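Local coordinates for DNA polymerase sliding clamp (Archaeoglobus fulgidus, PDB 1RWZ), which forms a ring-shaped homotrimer around DNA and probably serves as a moving platform that tethers the polymerase and other proteins during replication, at residues 189-201 and 232-244. Numbering follows the deposited sequence.
Sequences ARSMFSVDYLKEF and AKVEYILAPRIES
The backbone O of Met192 accepts a hydrogen bond from Arg241 N at 2.9 Å. Two waters continue this link between the backbones: one joins Met192 N to Arg241 O, the other Ser194 N to Ala239 O. Farther along, Arg190 NE forms a salt bridge with Glu243 OE2 at 2.9 Å, with the guanidinium and carboxylate planes almost perpendicular. A bend at chi2 (-64°) puts the Glu243 carboxylate beside Arg190 CD and NE. Arg241 lays one face of its guanidinium over Ser194 CA, while its NH1 hydrogen-bonds to Gln151 OE1.

Apolar packing takes over towards the helix. Leu238 CD2 lies 3.8 Å from both Phe193 CB and Leu198 CD2, and its CD1 meets Tyr197 CB at 3.7 Å. Phe201 and Tyr236 form an offset stack, centroids 4.2 Å apart and planes at 10°. Tyr236 CB sits over the centre of the Phe201 ring, and Leu238 CB lies at that ring's edge. Tyr236 OH hydrogen-bonds to Ala17 O and a water held by Glu200 O.

Helix 195-201 runs antiparallel along strand 232-238, and the C-terminal tail runs beside strand 189-194. Helices on the inner side of sheets, lining the DNA channel, are characteristic of the PCNA sliding clamp.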
loop_
_atom_site.group_PDB
_atom_site.type_symbol
_atom_site.label_atom_id
_atom_site.label_comp_id
_atom_site.label_asym_id
_atom_site.label_seq_id
_atom_site.Cartn_x
_atom_site.Cartn_y
_atom_site.Cartn_z
ATOM N N ALA A 189 31.462 3.255 25.376
ATOM C CA ALA A 189 30.839 4.518 24.998
ATOM C C ALA A 189 29.359 4.522 25.360
ATOM O O ALA A 189 28.713 3.477 25.402
ATOM C CB ALA A 189 31.007 4.753 23.503
ATOM N N ARG A 190 28.817 5.709 25.606
ATOM C CA ARG A 190 27.412 5.835 25.967
ATOM C C ARG A 190 26.946 7.249 25.640
ATOM O O ARG A 190 27.470 8.214 26.191
ATOM C CB ARG A 190 27.251 5.557 27.468
ATOM C CG ARG A 190 25.828 5.570 28.001
ATOM C CD ARG A 190 25.841 5.402 29.526
ATOM N NE ARG A 190 24.503 5.437 30.111
ATOM C CZ ARG A 190 23.655 4.413 30.120
ATOM N NH1 ARG A 190 24.003 3.255 29.577
ATOM N NH2 ARG A 190 22.455 4.551 30.665
ATOM N N SER A 191 25.978 7.366 24.734
ATOM C CA SER A 191 25.429 8.667 24.344
ATOM C C SER A 191 23.926 8.551 24.097
ATOM O O SER A 191 23.422 7.464 23.820
ATOM C CB SER A 191 26.106 9.187 23.069
ATOM O OG SER A 191 27.459 9.539 23.292
ATOM N N MET A 192 23.212 9.667 24.196
ATOM C CA MET A 192 21.768 9.666 23.966
ATOM C C MET A 192 21.445 10.464 22.706
ATOM O O MET A 192 22.070 11.492 22.446
ATOM C CB MET A 192 21.032 10.263 25.169
ATOM C CG MET A 192 19.517 10.204 25.045
ATOM S SD MET A 192 18.683 10.300 26.637
ATOM C CE MET A 192 18.029 8.679 26.771
ATOM N N PHE A 193 20.471 9.990 21.929
ATOM C CA PHE A 193 20.096 10.649 20.678
ATOM C C PHE A 193 18.600 10.706 20.418
ATOM O O PHE A 193 17.824 9.948 20.999
ATOM C CB PHE A 193 20.744 9.938 19.480
ATOM C CG PHE A 193 22.233 9.826 19.577
ATOM C CD1 PHE A 193 22.829 8.649 20.030
ATOM C CD2 PHE A 193 23.041 10.911 19.255
ATOM C CE1 PHE A 193 24.212 8.559 20.165
ATOM C CE2 PHE A 193 24.425 10.836 19.387
ATOM C CZ PHE A 193 25.013 9.658 19.845
ATOM N N SER A 194 18.217 11.608 19.518
ATOM C CA SER A 194 16.828 11.785 19.113
ATOM C C SER A 194 16.390 10.673 18.167
ATOM O O SER A 194 17.019 10.444 17.131
ATOM C CB SER A 194 16.652 13.127 18.404
ATOM O OG SER A 194 15.552 13.080 17.508
ATOM N N VAL A 195 15.303 9.996 18.519
ATOM C CA VAL A 195 14.772 8.914 17.697
ATOM C C VAL A 195 14.253 9.436 16.359
ATOM O O VAL A 195 14.376 8.757 15.339
ATOM C CB VAL A 195 13.621 8.167 18.423
ATOM C CG1 VAL A 195 12.946 7.182 17.474
ATOM C CG2 VAL A 195 14.169 7.420 19.626
ATOM N N ASP A 196 13.677 10.639 16.360
ATOM C CA ASP A 196 13.137 11.227 15.135
ATOM C C ASP A 196 14.159 11.246 14.003
ATOM O O ASP A 196 13.859 10.841 12.874
ATOM C CB ASP A 196 12.641 12.656 15.382
ATOM C CG ASP A 196 11.428 12.712 16.291
ATOM O OD1 ASP A 196 10.467 11.950 16.057
ATOM O OD2 ASP A 196 11.428 13.534 17.237
ATOM N N TYR A 197 15.362 11.727 14.297
ATOM C CA TYR A 197 16.406 11.776 13.284
ATOM C C TYR A 197 16.888 10.386 12.879
ATOM O O TYR A 197 17.081 10.117 11.694
ATOM C CB TYR A 197 17.601 12.598 13.766
ATOM C CG TYR A 197 17.436 14.088 13.563
ATOM C CD1 TYR A 197 16.779 14.877 14.509
ATOM C CD2 TYR A 197 17.940 14.707 12.422
ATOM C CE1 TYR A 197 16.632 16.253 14.320
ATOM C CE2 TYR A 197 17.797 16.080 12.221
ATOM C CZ TYR A 197 17.144 16.844 13.177
ATOM O OH TYR A 197 17.016 18.203 12.981
ATOM N N LEU A 198 17.083 9.512 13.861
ATOM C CA LEU A 198 17.552 8.158 13.586
ATOM C C LEU A 198 16.571 7.421 12.682
ATOM O O LEU A 198 16.974 6.693 11.773
ATOM C CB LEU A 198 17.739 7.383 14.894
ATOM C CG LEU A 198 18.868 7.894 15.800
ATOM C CD1 LEU A 198 18.820 7.187 17.144
ATOM C CD2 LEU A 198 20.209 7.658 15.115
ATOM N N LYS A 199 15.282 7.620 12.932
ATOM C CA LYS A 199 14.254 6.970 12.131
ATOM C C LYS A 199 14.320 7.476 10.692
ATOM O O LYS A 199 14.210 6.692 9.746
ATOM C CB LYS A 199 12.873 7.246 12.734
ATOM C CG LYS A 199 11.742 6.444 12.118
ATOM C CD LYS A 199 10.449 6.706 12.871
ATOM C CE LYS A 199 9.288 5.912 12.299
ATOM N NZ LYS A 199 8.016 6.260 12.995
ATOM N N GLU A 200 14.518 8.783 10.524
ATOM C CA GLU A 200 14.607 9.383 9.195
ATOM C C GLU A 200 15.822 8.841 8.437
ATOM O O GLU A 200 15.732 8.528 7.247
ATOM C CB GLU A 200 14.700 10.910 9.312
ATOM C CG GLU A 200 14.564 11.671 7.997
ATOM C CD GLU A 200 13.225 11.444 7.313
ATOM O OE1 GLU A 200 12.201 11.315 8.016
ATOM O OE2 GLU A 200 13.191 11.407 6.064
ATOM N N PHE A 201 16.952 8.727 9.130
ATOM C CA PHE A 201 18.181 8.208 8.524
ATOM C C PHE A 201 17.950 6.824 7.910
ATOM O O PHE A 201 18.368 6.554 6.788
ATOM C CB PHE A 201 19.283 8.049 9.577
ATOM C CG PHE A 201 19.749 9.337 10.202
ATOM C CD1 PHE A 201 20.468 9.307 11.397
ATOM C CD2 PHE A 201 19.503 10.565 9.600
ATOM C CE1 PHE A 201 20.939 10.481 11.986
ATOM C CE2 PHE A 201 19.972 11.751 10.184
ATOM C CZ PHE A 201 20.690 11.705 11.376
ATOM N N ALA A 232 27.132 2.880 -2.773
ATOM C CA ALA A 232 27.196 4.199 -2.167
ATOM C C ALA A 232 27.479 4.184 -0.683
ATOM O O ALA A 232 27.054 3.283 0.034
ATOM C CB ALA A 232 25.886 4.945 -2.420
ATOM N N LYS A 233 28.221 5.187 -0.233
ATOM C CA LYS A 233 28.506 5.333 1.180
ATOM C C LYS A 233 27.721 6.572 1.587
ATOM O O LYS A 233 27.898 7.645 1.011
ATOM C CB LYS A 233 30.001 5.547 1.433
ATOM C CG LYS A 233 30.321 5.783 2.901
ATOM C CD LYS A 233 31.808 5.673 3.200
ATOM C CE LYS A 233 32.276 4.228 3.130
ATOM N NZ LYS A 233 33.696 4.067 3.571
ATOM N N VAL A 234 26.822 6.403 2.545
ATOM C CA VAL A 234 26.013 7.506 3.035
ATOM C C VAL A 234 26.200 7.548 4.538
ATOM O O VAL A 234 25.732 6.668 5.261
ATOM C CB VAL A 234 24.520 7.305 2.698
ATOM C CG1 VAL A 234 23.685 8.417 3.321
ATOM C CG2 VAL A 234 24.338 7.290 1.183
ATOM N N GLU A 235 26.915 8.565 4.997
ATOM C CA GLU A 235 27.167 8.724 6.416
ATOM C C GLU A 235 26.327 9.854 6.982
ATOM O O GLU A 235 26.283 10.951 6.417
ATOM C CB GLU A 235 28.646 9.030 6.673
ATOM C CG GLU A 235 28.932 9.403 8.133
ATOM C CD GLU A 235 30.405 9.650 8.421
ATOM O OE1 GLU A 235 30.715 10.129 9.532
ATOM O OE2 GLU A 235 31.252 9.365 7.552
ATOM N N TYR A 236 25.642 9.561 8.079
ATOM C CA TYR A 236 24.842 10.553 8.780
ATOM C C TYR A 236 25.530 10.758 10.122
ATOM O O TYR A 236 25.991 9.798 10.748
ATOM C CB TYR A 236 23.413 10.056 9.023
ATOM C CG TYR A 236 22.480 10.153 7.833
ATOM C CD1 TYR A 236 21.925 9.004 7.260
ATOM C CD2 TYR A 236 22.108 11.393 7.315
ATOM C CE1 TYR A 236 21.019 9.094 6.203
ATOM C CE2 TYR A 236 21.205 11.495 6.261
ATOM C CZ TYR A 236 20.661 10.345 5.712
ATOM O OH TYR A 236 19.738 10.452 4.695
ATOM N N ILE A 237 25.621 12.010 10.552
ATOM C CA ILE A 237 26.229 12.330 11.837
ATOM C C ILE A 237 25.135 13.057 12.602
ATOM O O ILE A 237 24.513 13.982 12.077
ATOM C CB ILE A 237 27.463 13.240 11.673
ATOM C CG1 ILE A 237 28.511 12.524 10.815
ATOM C CG2 ILE A 237 28.047 13.578 13.049
ATOM C CD1 ILE A 237 29.733 13.353 10.486
ATOM N N LEU A 238 24.894 12.624 13.834
ATOM C CA LEU A 238 23.837 13.200 14.652
ATOM C C LEU A 238 24.356 13.722 15.983
ATOM O O LEU A 238 25.017 12.995 16.726
ATOM C CB LEU A 238 22.756 12.142 14.904
ATOM C CG LEU A 238 21.567 12.505 15.796
ATOM C CD1 LEU A 238 20.835 13.704 15.208
ATOM C CD2 LEU A 238 20.627 11.310 15.916
ATOM N N ALA A 239 24.047 14.986 16.274
ATOM C CA ALA A 239 24.462 15.617 17.530
ATOM C C ALA A 239 23.818 14.892 18.709
ATOM O O ALA A 239 22.691 14.401 18.616
ATOM C CB ALA A 239 24.053 17.101 17.531
ATOM N N PRO A 240 24.520 14.833 19.852
ATOM C CA PRO A 240 23.996 14.155 21.039
ATOM C C PRO A 240 23.166 15.019 21.983
ATOM O O PRO A 240 23.220 16.250 21.932
ATOM C CB PRO A 240 25.261 13.663 21.719
ATOM C CG PRO A 240 26.187 14.853 21.520
ATOM C CD PRO A 240 25.918 15.262 20.064
ATOM N N ARG A 241 22.392 14.349 22.830
ATOM C CA ARG A 241 21.600 15.008 23.858
ATOM C C ARG A 241 22.383 14.673 25.127
ATOM O O ARG A 241 23.408 13.998 25.053
ATOM C CB ARG A 241 20.179 14.431 23.926
ATOM C CG ARG A 241 19.334 14.729 22.682
ATOM C CD ARG A 241 17.867 14.331 22.846
ATOM N NE ARG A 241 17.085 14.663 21.650
ATOM C CZ ARG A 241 15.756 14.651 21.582
ATOM N NH1 ARG A 241 15.029 14.325 22.640
ATOM N NH2 ARG A 241 15.145 14.972 20.450
ATOM N N ILE A 242 21.930 15.151 26.279
ATOM C CA ILE A 242 22.634 14.871 27.529
ATOM C C ILE A 242 22.328 13.463 28.050
ATOM O O ILE A 242 21.186 13.157 28.366
ATOM C CB ILE A 242 22.249 15.907 28.615
ATOM C CG1 ILE A 242 22.627 17.318 28.149
ATOM C CG2 ILE A 242 22.951 15.576 29.929
ATOM C CD1 ILE A 242 24.102 17.509 27.897
ATOM N N GLU A 243 23.351 12.612 28.134
ATOM C CA GLU A 243 23.184 11.241 28.629
ATOM C C GLU A 243 23.624 11.213 30.090
ATOM O O GLU A 243 24.770 11.539 30.407
ATOM C CB GLU A 243 24.041 10.268 27.810
ATOM C CG GLU A 243 23.646 8.793 27.935
ATOM C CD GLU A 243 23.812 8.236 29.337
ATOM O OE1 GLU A 243 24.936 8.291 29.875
ATOM O OE2 GLU A 243 22.818 7.734 29.904
ATOM N N SER A 244 22.717 10.821 30.980
ATOM C CA SER A 244 23.029 10.789 32.405
ATOM C C SER A 244 22.285 9.703 33.179
ATOM O O SER A 244 21.689 8.804 32.544
ATOM C CB SER A 244 22.725 12.155 33.023
ATOM O OG SER A 244 21.396 12.550 32.726
HETATM O O HOH W 1 27.193 8.873 28.885
HETATM O O HOH W 2 24.952 11.836 24.964
HETATM O O HOH W 3 20.061 13.716 18.967
HETATM O O HOH W 4 12.190 14.782 19.568
HETATM O O HOH W 5 16.982 9.327 4.934
#